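Local coordinates for L-hydantoinase (Arthrobacter aurescens, PDB 1GKR), which hydrolyses the ring of 5-substituted hydantoins, aryl derivatives more readily than alkyl ones, with two zinc ions per subunit and an enantioselectivity that depends on the substrate, at residues K50-H62 with L360-I374. Residues are numbered along the deposited sequence; the frame is centred on the assembly and turned at random.
Sequences KFVMPGVVDEHVH and LVEVMCEKPAKLFGI. With ZN (zinc ion), chain F.
Val57 and Met364 join strand 56-58 to helix 360-372 by one backbone hydrogen bond, Val57 N to Met364 O, 3.0 Å and 158° at the hydrogen. Pro368, four residues on, has no N-H to offer the Met364 carbonyl, which is left for Val57; the helix is kinked here, after a wider pi-type turn at 362-366. Val57 and Cys365, both buried, lose the most surface to the other segment. Val56 lays CG1 beside the same carbonyl oxygen, while Val57 CG1 reaches Pro368 CB at 4.1 Å and comes near Ile374 CD1. Cys365 SG lies 3.5 Å from Pro54 O, and the terminal CE of Met53, whose chain bends at chi3 (-90°), touches the same sulfur at 3.7 Å and also meets Leu360 CD2. In this amidohydrolase, a metal-dependent TIM-barrel enzyme, segment 50-62 runs from pairing with strands 9-13 and 389-393 into the barrel, where His60 and His62 both bind the same zinc ion through NE2, with Asp312. Asp58 OD1 accepts from His60 N in an Asx turn. At the corner before the histidines, Glu59 OE1 comes to the edge of the Phe372 ring in its plane, 3.4 Å from CE2, with carboxylate and ring 85° apart; OE2 hydrogen-bonds Thr308. The helix's outer side is looser: Glu362, Lys367 and Lys370 are partly exposed, Lys367 NZ makes a long salt bridge to Glu362 OE2, and Lys370 forms a weak, long ion pair with Asp15 of a second subunit.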
loop_
_atom_site.group_PDB
_atom_site.type_symbol
_atom_site.label_atom_id
_atom_site.label_comp_id
_atom_site.label_asym_id
_atom_site.label_seq_id
_atom_site.Cartn_x
_atom_site.Cartn_y
_atom_site.Cartn_z
ATOM N N LYS A 50 31.726 -30.295 -15.570
ATOM C CA LYS A 50 30.306 -30.307 -15.224
ATOM C C LYS A 50 30.093 -29.286 -14.116
ATOM O O LYS A 50 31.050 -28.819 -13.492
ATOM C CB LYS A 50 29.865 -31.687 -14.739
ATOM C CG LYS A 50 30.091 -32.795 -15.747
ATOM C CD LYS A 50 29.247 -34.024 -15.428
ATOM C CE LYS A 50 29.839 -35.271 -16.052
ATOM N NZ LYS A 50 31.168 -35.550 -15.430
ATOM N N PHE A 51 28.843 -28.923 -13.879
ATOM C CA PHE A 51 28.554 -27.973 -12.821
ATOM C C PHE A 51 28.774 -28.603 -11.451
ATOM O O PHE A 51 28.382 -29.754 -11.206
ATOM C CB PHE A 51 27.115 -27.494 -12.921
ATOM C CG PHE A 51 26.863 -26.628 -14.097
ATOM C CD1 PHE A 51 27.414 -25.351 -14.160
ATOM C CD2 PHE A 51 26.115 -27.096 -15.171
ATOM C CE1 PHE A 51 27.225 -24.550 -15.281
ATOM C CE2 PHE A 51 25.916 -26.308 -16.301
ATOM C CZ PHE A 51 26.474 -25.029 -16.358
ATOM N N VAL A 52 29.417 -27.852 -10.565
ATOM C CA VAL A 52 29.639 -28.316 -9.210
ATOM C C VAL A 52 28.957 -27.296 -8.302
ATOM O O VAL A 52 29.138 -26.097 -8.480
ATOM C CB VAL A 52 31.136 -28.397 -8.884
ATOM C CG1 VAL A 52 31.332 -28.706 -7.403
ATOM C CG2 VAL A 52 31.779 -29.485 -9.722
ATOM N N MET A 53 28.154 -27.768 -7.351
ATOM C CA MET A 53 27.447 -26.874 -6.434
ATOM C C MET A 53 27.597 -27.354 -5.000
ATOM O O MET A 53 28.004 -28.492 -4.756
ATOM C CB MET A 53 25.961 -26.806 -6.786
ATOM C CG MET A 53 25.238 -28.121 -6.622
ATOM S SD MET A 53 23.497 -28.002 -7.054
ATOM C CE MET A 53 22.802 -27.574 -5.515
ATOM N N PRO A 54 27.282 -26.488 -4.021
ATOM C CA PRO A 54 27.410 -26.914 -2.624
ATOM C C PRO A 54 26.331 -27.943 -2.323
ATOM O O PRO A 54 25.306 -27.991 -3.012
ATOM C CB PRO A 54 27.188 -25.619 -1.841
ATOM C CG PRO A 54 27.540 -24.548 -2.834
ATOM C CD PRO A 54 26.932 -25.061 -4.098
ATOM N N GLY A 55 26.566 -28.766 -1.307
ATOM C CA GLY A 55 25.575 -29.752 -0.951
ATOM C C GLY A 55 24.290 -29.030 -0.591
ATOM O O GLY A 55 24.318 -27.935 -0.025
ATOM N N VAL A 56 23.154 -29.623 -0.931
ATOM C CA VAL A 56 21.875 -29.009 -0.609
ATOM C C VAL A 56 21.623 -29.080 0.894
ATOM O O VAL A 56 21.907 -30.098 1.523
ATOM C CB VAL A 56 20.732 -29.724 -1.319
ATOM C CG1 VAL A 56 19.399 -29.280 -0.732
ATOM C CG2 VAL A 56 20.805 -29.423 -2.813
ATOM N N VAL A 57 21.112 -27.994 1.462
ATOM C CA VAL A 57 20.799 -27.935 2.881
ATOM C C VAL A 57 19.282 -27.889 2.990
ATOM O O VAL A 57 18.669 -26.873 2.677
ATOM C CB VAL A 57 21.399 -26.668 3.549
ATOM C CG1 VAL A 57 20.876 -26.521 4.968
ATOM C CG2 VAL A 57 22.920 -26.766 3.568
ATOM N N ASP A 58 18.677 -28.994 3.418
ATOM C CA ASP A 58 17.227 -29.055 3.546
ATOM C C ASP A 58 16.801 -28.818 4.998
ATOM O O ASP A 58 17.061 -29.635 5.880
ATOM C CB ASP A 58 16.711 -30.400 3.054
ATOM C CG ASP A 58 15.233 -30.378 2.799
ATOM O OD1 ASP A 58 14.528 -29.680 3.548
ATOM O OD2 ASP A 58 14.766 -31.052 1.862
ATOM N N GLU A 59 16.147 -27.682 5.223
ATOM C CA GLU A 59 15.687 -27.249 6.543
ATOM C C GLU A 59 14.358 -27.855 6.959
ATOM O O GLU A 59 13.881 -27.600 8.067
ATOM C CB GLU A 59 15.506 -25.727 6.549
ATOM C CG GLU A 59 14.411 -25.286 5.579
ATOM C CD GLU A 59 14.260 -23.779 5.459
ATOM O OE1 GLU A 59 15.223 -23.053 5.786
ATOM O OE2 GLU A 59 13.179 -23.323 5.016
ATOM N N HIS A 60 13.744 -28.636 6.080
ATOM C CA HIS A 60 12.445 -29.192 6.409
ATOM C C HIS A 60 12.333 -30.698 6.186
ATOM O O HIS A 60 11.758 -31.154 5.196
ATOM C CB HIS A 60 11.384 -28.449 5.612
ATOM C CG HIS A 60 10.003 -28.634 6.145
ATOM N ND1 HIS A 60 8.993 -27.718 5.932
ATOM C CD2 HIS A 60 9.462 -29.631 6.885
ATOM C CE1 HIS A 60 7.892 -28.145 6.523
ATOM N NE2 HIS A 60 8.149 -29.303 7.107
ATOM N N VAL A 61 12.859 -31.459 7.135
ATOM C CA VAL A 61 12.853 -32.901 7.033
ATOM C C VAL A 61 12.145 -33.584 8.205
ATOM O O VAL A 61 12.328 -33.212 9.374
ATOM C CB VAL A 61 14.312 -33.414 6.927
ATOM C CG1 VAL A 61 14.348 -34.930 6.727
ATOM C CG2 VAL A 61 15.003 -32.707 5.788
ATOM N N HIS A 62 11.319 -34.574 7.870
ATOM C CA HIS A 62 10.591 -35.364 8.863
ATOM C C HIS A 62 10.930 -36.856 8.703
ATOM O O HIS A 62 10.100 -37.637 8.231
ATOM C CB HIS A 62 9.083 -35.229 8.696
ATOM C CG HIS A 62 8.562 -33.841 8.865
ATOM N ND1 HIS A 62 8.409 -33.248 10.098
ATOM C CD2 HIS A 62 8.085 -32.952 7.957
ATOM C CE1 HIS A 62 7.854 -32.057 9.945
ATOM N NE2 HIS A 62 7.650 -31.852 8.656
ATOM N N LEU A 360 18.864 -21.358 -7.869
ATOM C CA LEU A 360 18.638 -22.653 -7.249
ATOM C C LEU A 360 19.593 -22.838 -6.088
ATOM O O LEU A 360 19.193 -23.262 -5.010
ATOM C CB LEU A 360 18.843 -23.778 -8.264
ATOM C CG LEU A 360 18.519 -25.193 -7.773
ATOM C CD1 LEU A 360 18.079 -26.053 -8.937
ATOM C CD2 LEU A 360 19.724 -25.800 -7.095
ATOM N N VAL A 361 20.861 -22.521 -6.304
ATOM C CA VAL A 361 21.837 -22.667 -5.236
ATOM C C VAL A 361 21.551 -21.718 -4.075
ATOM O O VAL A 361 21.825 -22.031 -2.917
ATOM C CB VAL A 361 23.269 -22.437 -5.769
ATOM C CG1 VAL A 361 24.242 -22.184 -4.629
ATOM C CG2 VAL A 361 23.701 -23.660 -6.536
ATOM N N GLU A 362 20.977 -20.563 -4.387
ATOM C CA GLU A 362 20.666 -19.585 -3.360
ATOM C C GLU A 362 19.560 -20.061 -2.428
ATOM O O GLU A 362 19.694 -19.970 -1.199
ATOM C CB GLU A 362 20.245 -18.259 -3.990
ATOM C CG GLU A 362 20.083 -17.151 -2.971
ATOM C CD GLU A 362 19.522 -15.879 -3.564
ATOM O OE1 GLU A 362 18.554 -15.979 -4.356
ATOM O OE2 GLU A 362 20.033 -14.785 -3.226
ATOM N N VAL A 363 18.474 -20.570 -3.009
ATOM C CA VAL A 363 17.339 -21.029 -2.210
ATOM C C VAL A 363 17.462 -22.448 -1.617
ATOM O O VAL A 363 16.758 -22.782 -0.653
ATOM C CB VAL A 363 16.032 -20.965 -3.022
ATOM C CG1 VAL A 363 15.821 -19.580 -3.565
ATOM C CG2 VAL A 363 16.076 -21.967 -4.136
ATOM N N MET A 364 18.345 -23.274 -2.181
ATOM C CA MET A 364 18.516 -24.637 -1.697
ATOM C C MET A 364 19.777 -24.862 -0.894
ATOM O O MET A 364 19.912 -25.908 -0.252
ATOM C CB MET A 364 18.472 -25.642 -2.856
ATOM C CG MET A 364 17.107 -25.742 -3.466
ATOM S SD MET A 364 16.936 -27.021 -4.692
ATOM C CE MET A 364 16.456 -28.403 -3.668
ATOM N N CYS A 365 20.700 -23.900 -0.918
ATOM C CA CYS A 365 21.945 -24.048 -0.178
ATOM C C CYS A 365 22.289 -22.860 0.700
ATOM O O CYS A 365 22.371 -22.978 1.918
ATOM C CB CYS A 365 23.111 -24.284 -1.139
ATOM S SG CYS A 365 22.829 -25.561 -2.387
ATOM N N GLU A 366 22.490 -21.709 0.073
ATOM C CA GLU A 366 22.881 -20.513 0.799
ATOM C C GLU A 366 21.928 -19.968 1.855
ATOM O O GLU A 366 22.288 -19.934 3.034
ATOM C CB GLU A 366 23.237 -19.415 -0.200
ATOM C CG GLU A 366 24.611 -19.599 -0.813
ATOM C CD GLU A 366 24.832 -18.758 -2.057
ATOM O OE1 GLU A 366 24.294 -17.630 -2.106
ATOM O OE2 GLU A 366 25.560 -19.227 -2.969
ATOM N N LYS A 367 20.731 -19.542 1.455
ATOM C CA LYS A 367 19.800 -18.975 2.419
ATOM C C LYS A 367 19.457 -19.903 3.587
ATOM O O LYS A 367 19.498 -19.489 4.753
ATOM C CB LYS A 367 18.525 -18.497 1.715
ATOM C CG LYS A 367 18.473 -16.989 1.509
ATOM C CD LYS A 367 17.462 -16.615 0.422
ATOM C CE LYS A 367 17.304 -15.102 0.302
ATOM N NZ LYS A 367 18.642 -14.435 0.302
ATOM N N PRO A 368 19.087 -21.160 3.301
ATOM C CA PRO A 368 18.790 -21.971 4.483
ATOM C C PRO A 368 19.964 -21.983 5.488
ATOM O O PRO A 368 19.760 -21.770 6.675
ATOM C CB PRO A 368 18.454 -23.349 3.891
ATOM C CG PRO A 368 18.900 -23.257 2.430
ATOM C CD PRO A 368 18.703 -21.850 2.059
ATOM N N ALA A 369 21.186 -22.193 5.017
ATOM C CA ALA A 369 22.337 -22.201 5.912
ATOM C C ALA A 369 22.462 -20.855 6.614
ATOM O O ALA A 369 22.651 -20.779 7.828
ATOM C CB ALA A 369 23.605 -22.490 5.135
ATOM N N LYS A 370 22.367 -19.786 5.838
ATOM C CA LYS A 370 22.467 -18.448 6.397
ATOM C C LYS A 370 21.426 -18.197 7.474
ATOM O O LYS A 370 21.776 -17.832 8.590
ATOM C CB LYS A 370 22.330 -17.396 5.296
ATOM C CG LYS A 370 23.582 -17.234 4.445
ATOM C CD LYS A 370 23.378 -16.201 3.357
ATOM C CE LYS A 370 24.671 -15.892 2.644
ATOM N NZ LYS A 370 24.452 -14.930 1.529
ATOM N N LEU A 371 20.151 -18.402 7.158
ATOM C CA LEU A 371 19.099 -18.150 8.142
ATOM C C LEU A 371 19.280 -18.883 9.474
ATOM O O LEU A 371 18.922 -18.358 10.519
ATOM C CB LEU A 371 17.727 -18.482 7.549
ATOM C CG LEU A 371 17.298 -17.521 6.442
ATOM C CD1 LEU A 371 16.064 -18.041 5.762
ATOM C CD2 LEU A 371 17.035 -16.152 7.026
ATOM N N PHE A 372 19.852 -20.081 9.449
ATOM C CA PHE A 372 20.030 -20.835 10.684
ATOM C C PHE A 372 21.376 -20.652 11.351
ATOM O O PHE A 372 21.638 -21.209 12.428
ATOM C CB PHE A 372 19.769 -22.313 10.433
ATOM C CG PHE A 372 18.318 -22.641 10.337
ATOM C CD1 PHE A 372 17.550 -22.759 11.490
ATOM C CD2 PHE A 372 17.705 -22.786 9.095
ATOM C CE1 PHE A 372 16.179 -23.021 11.396
ATOM C CE2 PHE A 372 16.342 -23.046 8.991
ATOM C CZ PHE A 372 15.574 -23.165 10.134
ATOM N N GLY A 373 22.228 -19.867 10.710
ATOM C CA GLY A 373 23.532 -19.605 11.272
ATOM C C GLY A 373 24.553 -20.710 11.141
ATOM O O GLY A 373 25.463 -20.791 11.954
ATOM N N ILE A 374 24.423 -21.566 10.139
ATOM C CA ILE A 374 25.407 -22.626 9.961
ATOM C C ILE A 374 26.145 -22.317 8.666
ATOM O O ILE A 374 26.859 -23.164 8.120
ATOM C CB ILE A 374 24.722 -24.018 9.856
ATOM C CG1 ILE A 374 23.733 -24.050 8.690
ATOM C CG2 ILE A 374 23.970 -24.327 11.136
ATOM C CD1 ILE A 374 22.972 -25.366 8.577
HETATM ZN ZN ZN F . 6.429 -30.396 7.689
HETATM O O HOH W 1 4.064 -30.787 6.966
#